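Local coordinates for protein arginine decarboxylase (Campylobacter jejuni subsp. jejuni, PDB 3NZP) that probably catalyses the decarboxylation of arginine to agmatine with pyridoxal 5'-phosphate as cofactor, a step in the biosynthesis of spermidine, at residues K245-R259 with I302-P315. Numbering follows the deposited sequence.
Sequences KKALNEAGNIYTELR and ILKNIAEQKKDLEP
K310, the first residue past the end of helix 302-309, lays its side chain against T256 and carries its ammonium group to the surface of helix 245-259. Its CB lies 3.9 Å from T256 CG2, and CG touches both that methyl and the hydroxyl oxygen OG1. The chain bends at chi2 (-58°) and again at chi4 (63°), which brings CE close to N253 OD1 and turns NZ back onto two acceptors. NZ donates to N253 OD1 at 3.1 Å, in the carbonyl plane and on a lone pair, and to T256 OG1 at 3.2 Å; E257 OE2 adds only a long salt bridge. N253 is held at its other end too, since ND2 donates to N249 O one turn back. One turn before K310, I306 is a knob in the hole formed by N249, G252, N253 and T256, with its CG2 3.7 Å from G252 O. L248 meets I302 through CD2 and L303 through CD1. Beyond the Schellman motif at K311 the chain returns to Y255: P315 CB sits over one ring face in a CH-pi contact, 3.8 Å from the centroid, while the Y255 hydroxyl donates to L313 O at 2.8 Å. The axes of segments 245-259 and 302-309 come within 9.6 Å and cross at -30°; the helices they belong to, 242-260 and 292-309, are neighbours on the outside of the TIM barrel. L248, Y255, L303 and P315 also pack on strand 268-272 beneath them, and L394 and L399 of the second subunit accept from Q309 and donate to E257, respectively.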
# COMPACT_ATOMS: atom_id res chain seq x y z
N LYS B 245 29.86 2.95 0.31
CA LYS B 245 31.31 2.80 0.28
C LYS B 245 31.77 1.65 1.15
O LYS B 245 32.73 0.94 0.83
CB LYS B 245 32.01 4.10 0.70
CG LYS B 245 32.21 5.04 -0.48
CD LYS B 245 32.98 6.33 -0.17
CE LYS B 245 32.16 7.31 0.66
NZ LYS B 245 32.75 8.70 0.63
N LYS B 246 31.09 1.44 2.27
CA LYS B 246 31.46 0.35 3.15
C LYS B 246 31.16 -0.96 2.44
O LYS B 246 31.93 -1.92 2.52
CB LYS B 246 30.66 0.44 4.44
CG LYS B 246 31.33 1.26 5.53
CD LYS B 246 32.31 0.42 6.35
CE LYS B 246 31.66 -0.87 6.94
NZ LYS B 246 30.42 -0.70 7.79
N ALA B 247 30.03 -0.99 1.73
CA ALA B 247 29.58 -2.16 0.99
C ALA B 247 30.48 -2.47 -0.18
O ALA B 247 30.98 -3.58 -0.33
CB ALA B 247 28.16 -1.94 0.49
N LEU B 248 30.68 -1.48 -1.03
CA LEU B 248 31.49 -1.64 -2.20
C LEU B 248 32.86 -2.20 -1.84
O LEU B 248 33.36 -3.11 -2.49
CB LEU B 248 31.62 -0.31 -2.92
CG LEU B 248 32.34 -0.35 -4.26
CD1 LEU B 248 31.74 -1.41 -5.18
CD2 LEU B 248 32.27 1.04 -4.90
N ASN B 249 33.45 -1.66 -0.78
CA ASN B 249 34.77 -2.10 -0.32
C ASN B 249 34.79 -3.59 0.03
O ASN B 249 35.63 -4.35 -0.46
CB ASN B 249 35.18 -1.29 0.90
CG ASN B 249 36.59 -0.82 0.80
OD1 ASN B 249 37.52 -1.62 0.76
ND2 ASN B 249 36.78 0.50 0.74
N GLU B 250 33.86 -4.01 0.87
CA GLU B 250 33.77 -5.40 1.28
C GLU B 250 33.57 -6.28 0.05
O GLU B 250 34.26 -7.28 -0.12
CB GLU B 250 32.60 -5.59 2.24
CG GLU B 250 32.47 -6.99 2.76
CD GLU B 250 31.26 -7.16 3.66
OE1 GLU B 250 31.03 -6.27 4.51
OE2 GLU B 250 30.57 -8.19 3.53
N ALA B 251 32.61 -5.91 -0.80
CA ALA B 251 32.32 -6.67 -2.00
C ALA B 251 33.54 -6.73 -2.93
O ALA B 251 33.84 -7.78 -3.51
CB ALA B 251 31.13 -6.07 -2.73
N GLY B 252 34.23 -5.60 -3.06
CA GLY B 252 35.41 -5.54 -3.91
C GLY B 252 36.46 -6.57 -3.52
O GLY B 252 37.09 -7.18 -4.38
N ASN B 253 36.65 -6.79 -2.23
CA ASN B 253 37.61 -7.77 -1.78
C ASN B 253 37.10 -9.18 -2.00
O ASN B 253 37.87 -10.08 -2.31
CB ASN B 253 37.95 -7.54 -0.31
CG ASN B 253 38.97 -6.43 -0.12
OD1 ASN B 253 40.16 -6.62 -0.32
ND2 ASN B 253 38.49 -5.25 0.25
N ILE B 254 35.80 -9.39 -1.85
CA ILE B 254 35.22 -10.72 -2.08
C ILE B 254 35.47 -11.05 -3.54
O ILE B 254 35.85 -12.17 -3.89
CB ILE B 254 33.69 -10.74 -1.78
CG1 ILE B 254 33.45 -10.62 -0.27
CG2 ILE B 254 33.06 -12.03 -2.27
CD1 ILE B 254 32.01 -10.70 0.13
N TYR B 255 35.26 -10.06 -4.40
CA TYR B 255 35.48 -10.21 -5.83
C TYR B 255 36.90 -10.71 -6.11
O TYR B 255 37.08 -11.74 -6.74
CB TYR B 255 35.26 -8.88 -6.52
CG TYR B 255 35.90 -8.78 -7.88
CD1 TYR B 255 35.35 -9.43 -8.98
CD2 TYR B 255 37.03 -7.99 -8.07
CE1 TYR B 255 35.92 -9.29 -10.24
CE2 TYR B 255 37.60 -7.84 -9.32
CZ TYR B 255 37.05 -8.48 -10.40
OH TYR B 255 37.60 -8.30 -11.65
N THR B 256 37.91 -9.96 -5.65
CA THR B 256 39.30 -10.35 -5.87
C THR B 256 39.59 -11.74 -5.30
O THR B 256 40.15 -12.59 -5.99
CB THR B 256 40.32 -9.34 -5.25
OG1 THR B 256 40.10 -9.23 -3.84
CG2 THR B 256 40.17 -7.97 -5.89
N GLU B 257 39.20 -11.97 -4.05
CA GLU B 257 39.44 -13.27 -3.42
C GLU B 257 38.85 -14.43 -4.21
O GLU B 257 39.42 -15.52 -4.27
CB GLU B 257 38.84 -13.28 -2.01
CG GLU B 257 39.72 -12.64 -0.98
CD GLU B 257 41.06 -13.34 -0.85
OE1 GLU B 257 41.07 -14.59 -0.72
OE2 GLU B 257 42.10 -12.65 -0.89
N LEU B 258 37.69 -14.19 -4.82
CA LEU B 258 37.02 -15.20 -5.60
C LEU B 258 37.78 -15.46 -6.89
O LEU B 258 37.85 -16.59 -7.36
CB LEU B 258 35.58 -14.77 -5.89
CG LEU B 258 34.44 -15.58 -5.25
CD1 LEU B 258 34.83 -16.18 -3.92
CD2 LEU B 258 33.25 -14.65 -5.07
N ARG B 259 38.36 -14.42 -7.46
CA ARG B 259 39.11 -14.61 -8.69
C ARG B 259 40.38 -15.41 -8.41
O ARG B 259 40.75 -16.29 -9.19
CB ARG B 259 39.51 -13.29 -9.31
CG ARG B 259 38.36 -12.47 -9.78
CD ARG B 259 38.84 -11.56 -10.88
NE ARG B 259 39.55 -12.36 -11.87
CZ ARG B 259 39.85 -11.94 -13.09
NH1 ARG B 259 39.50 -10.72 -13.48
NH2 ARG B 259 40.49 -12.74 -13.92
N ILE B 302 37.04 3.34 -5.27
CA ILE B 302 37.12 2.20 -4.38
C ILE B 302 37.56 0.94 -5.11
O ILE B 302 38.43 0.20 -4.65
CB ILE B 302 35.77 1.88 -3.71
CG1 ILE B 302 35.22 3.12 -2.98
CG2 ILE B 302 35.94 0.72 -2.72
CD1 ILE B 302 36.07 3.57 -1.81
N LEU B 303 36.94 0.69 -6.26
CA LEU B 303 37.28 -0.51 -7.02
C LEU B 303 38.70 -0.45 -7.58
O LEU B 303 39.45 -1.42 -7.46
CB LEU B 303 36.27 -0.72 -8.15
CG LEU B 303 34.84 -1.04 -7.71
CD1 LEU B 303 33.97 -1.17 -8.94
CD2 LEU B 303 34.80 -2.31 -6.87
N LYS B 304 39.08 0.68 -8.17
CA LYS B 304 40.42 0.82 -8.71
C LYS B 304 41.43 0.49 -7.62
O LYS B 304 42.32 -0.34 -7.82
CB LYS B 304 40.66 2.25 -9.17
CG LYS B 304 42.08 2.50 -9.62
CD LYS B 304 42.22 3.93 -10.09
CE LYS B 304 43.62 4.24 -10.58
NZ LYS B 304 43.73 5.67 -11.01
N ASN B 305 41.29 1.13 -6.48
CA ASN B 305 42.18 0.90 -5.37
C ASN B 305 42.31 -0.58 -5.02
O ASN B 305 43.41 -1.10 -4.89
CB ASN B 305 41.70 1.68 -4.15
CG ASN B 305 42.21 3.11 -4.15
OD1 ASN B 305 42.39 3.73 -5.21
ND2 ASN B 305 42.44 3.65 -2.96
N ILE B 306 41.18 -1.27 -4.86
CA ILE B 306 41.23 -2.68 -4.52
C ILE B 306 41.89 -3.48 -5.64
O ILE B 306 42.71 -4.35 -5.39
CB ILE B 306 39.83 -3.22 -4.27
CG1 ILE B 306 39.21 -2.48 -3.09
CG2 ILE B 306 39.88 -4.73 -4.03
CD1 ILE B 306 37.89 -3.03 -2.64
N ALA B 307 41.52 -3.17 -6.88
CA ALA B 307 42.10 -3.89 -8.00
C ALA B 307 43.62 -3.72 -7.99
O ALA B 307 44.35 -4.67 -8.27
CB ALA B 307 41.54 -3.37 -9.31
N GLU B 308 44.09 -2.53 -7.65
CA GLU B 308 45.52 -2.29 -7.61
C GLU B 308 46.15 -3.02 -6.44
O GLU B 308 47.11 -3.76 -6.63
CB GLU B 308 45.81 -0.79 -7.53
CG GLU B 308 45.25 -0.02 -8.70
CD GLU B 308 45.66 1.45 -8.68
OE1 GLU B 308 45.63 2.08 -7.59
OE2 GLU B 308 46.01 1.98 -9.77
N GLN B 309 45.62 -2.83 -5.24
CA GLN B 309 46.16 -3.50 -4.07
C GLN B 309 46.35 -4.99 -4.30
O GLN B 309 47.44 -5.52 -4.13
CB GLN B 309 45.26 -3.30 -2.85
CG GLN B 309 45.68 -4.14 -1.65
CD GLN B 309 44.75 -3.98 -0.46
OE1 GLN B 309 43.54 -4.17 -0.58
NE2 GLN B 309 45.32 -3.63 0.69
N LYS B 310 45.27 -5.67 -4.68
CA LYS B 310 45.34 -7.10 -4.93
C LYS B 310 45.92 -7.34 -6.31
O LYS B 310 45.98 -8.48 -6.78
CB LYS B 310 43.93 -7.70 -4.85
CG LYS B 310 43.18 -7.38 -3.56
CD LYS B 310 43.94 -7.87 -2.34
CE LYS B 310 43.04 -7.98 -1.10
NZ LYS B 310 41.92 -8.99 -1.21
N LYS B 311 46.37 -6.26 -6.94
CA LYS B 311 46.95 -6.31 -8.30
C LYS B 311 46.22 -7.29 -9.19
O LYS B 311 46.83 -8.14 -9.85
CB LYS B 311 48.46 -6.62 -8.25
CG LYS B 311 48.85 -7.76 -7.35
CD LYS B 311 50.34 -7.75 -7.09
CE LYS B 311 50.73 -8.88 -6.14
NZ LYS B 311 52.19 -8.94 -5.90
N ASP B 312 44.90 -7.15 -9.19
CA ASP B 312 44.01 -7.98 -9.99
C ASP B 312 43.37 -7.11 -11.05
O ASP B 312 43.72 -5.94 -11.22
CB ASP B 312 42.95 -8.60 -9.09
CG ASP B 312 42.49 -9.95 -9.59
OD1 ASP B 312 42.11 -10.79 -8.74
OD2 ASP B 312 42.51 -10.18 -10.82
N LEU B 313 42.42 -7.70 -11.76
CA LEU B 313 41.71 -7.02 -12.84
C LEU B 313 40.58 -6.10 -12.38
O LEU B 313 39.69 -6.51 -11.64
CB LEU B 313 41.13 -8.07 -13.80
CG LEU B 313 40.19 -7.51 -14.84
CD1 LEU B 313 40.97 -6.62 -15.80
CD2 LEU B 313 39.52 -8.65 -15.58
N GLU B 314 40.62 -4.84 -12.82
CA GLU B 314 39.57 -3.89 -12.47
C GLU B 314 38.26 -4.47 -13.02
O GLU B 314 38.13 -4.67 -14.23
CB GLU B 314 39.84 -2.53 -13.10
CG GLU B 314 40.99 -1.77 -12.46
CD GLU B 314 41.21 -0.41 -13.10
OE1 GLU B 314 41.98 0.40 -12.54
OE2 GLU B 314 40.62 -0.15 -14.17
N PRO B 315 37.28 -4.75 -12.13
CA PRO B 315 35.98 -5.32 -12.50
C PRO B 315 35.06 -4.43 -13.34
O PRO B 315 35.28 -3.23 -13.46
CB PRO B 315 35.36 -5.65 -11.15
CG PRO B 315 35.87 -4.52 -10.30
CD PRO B 315 37.33 -4.48 -10.68
O HOH W 1 40.85 -2.86 0.61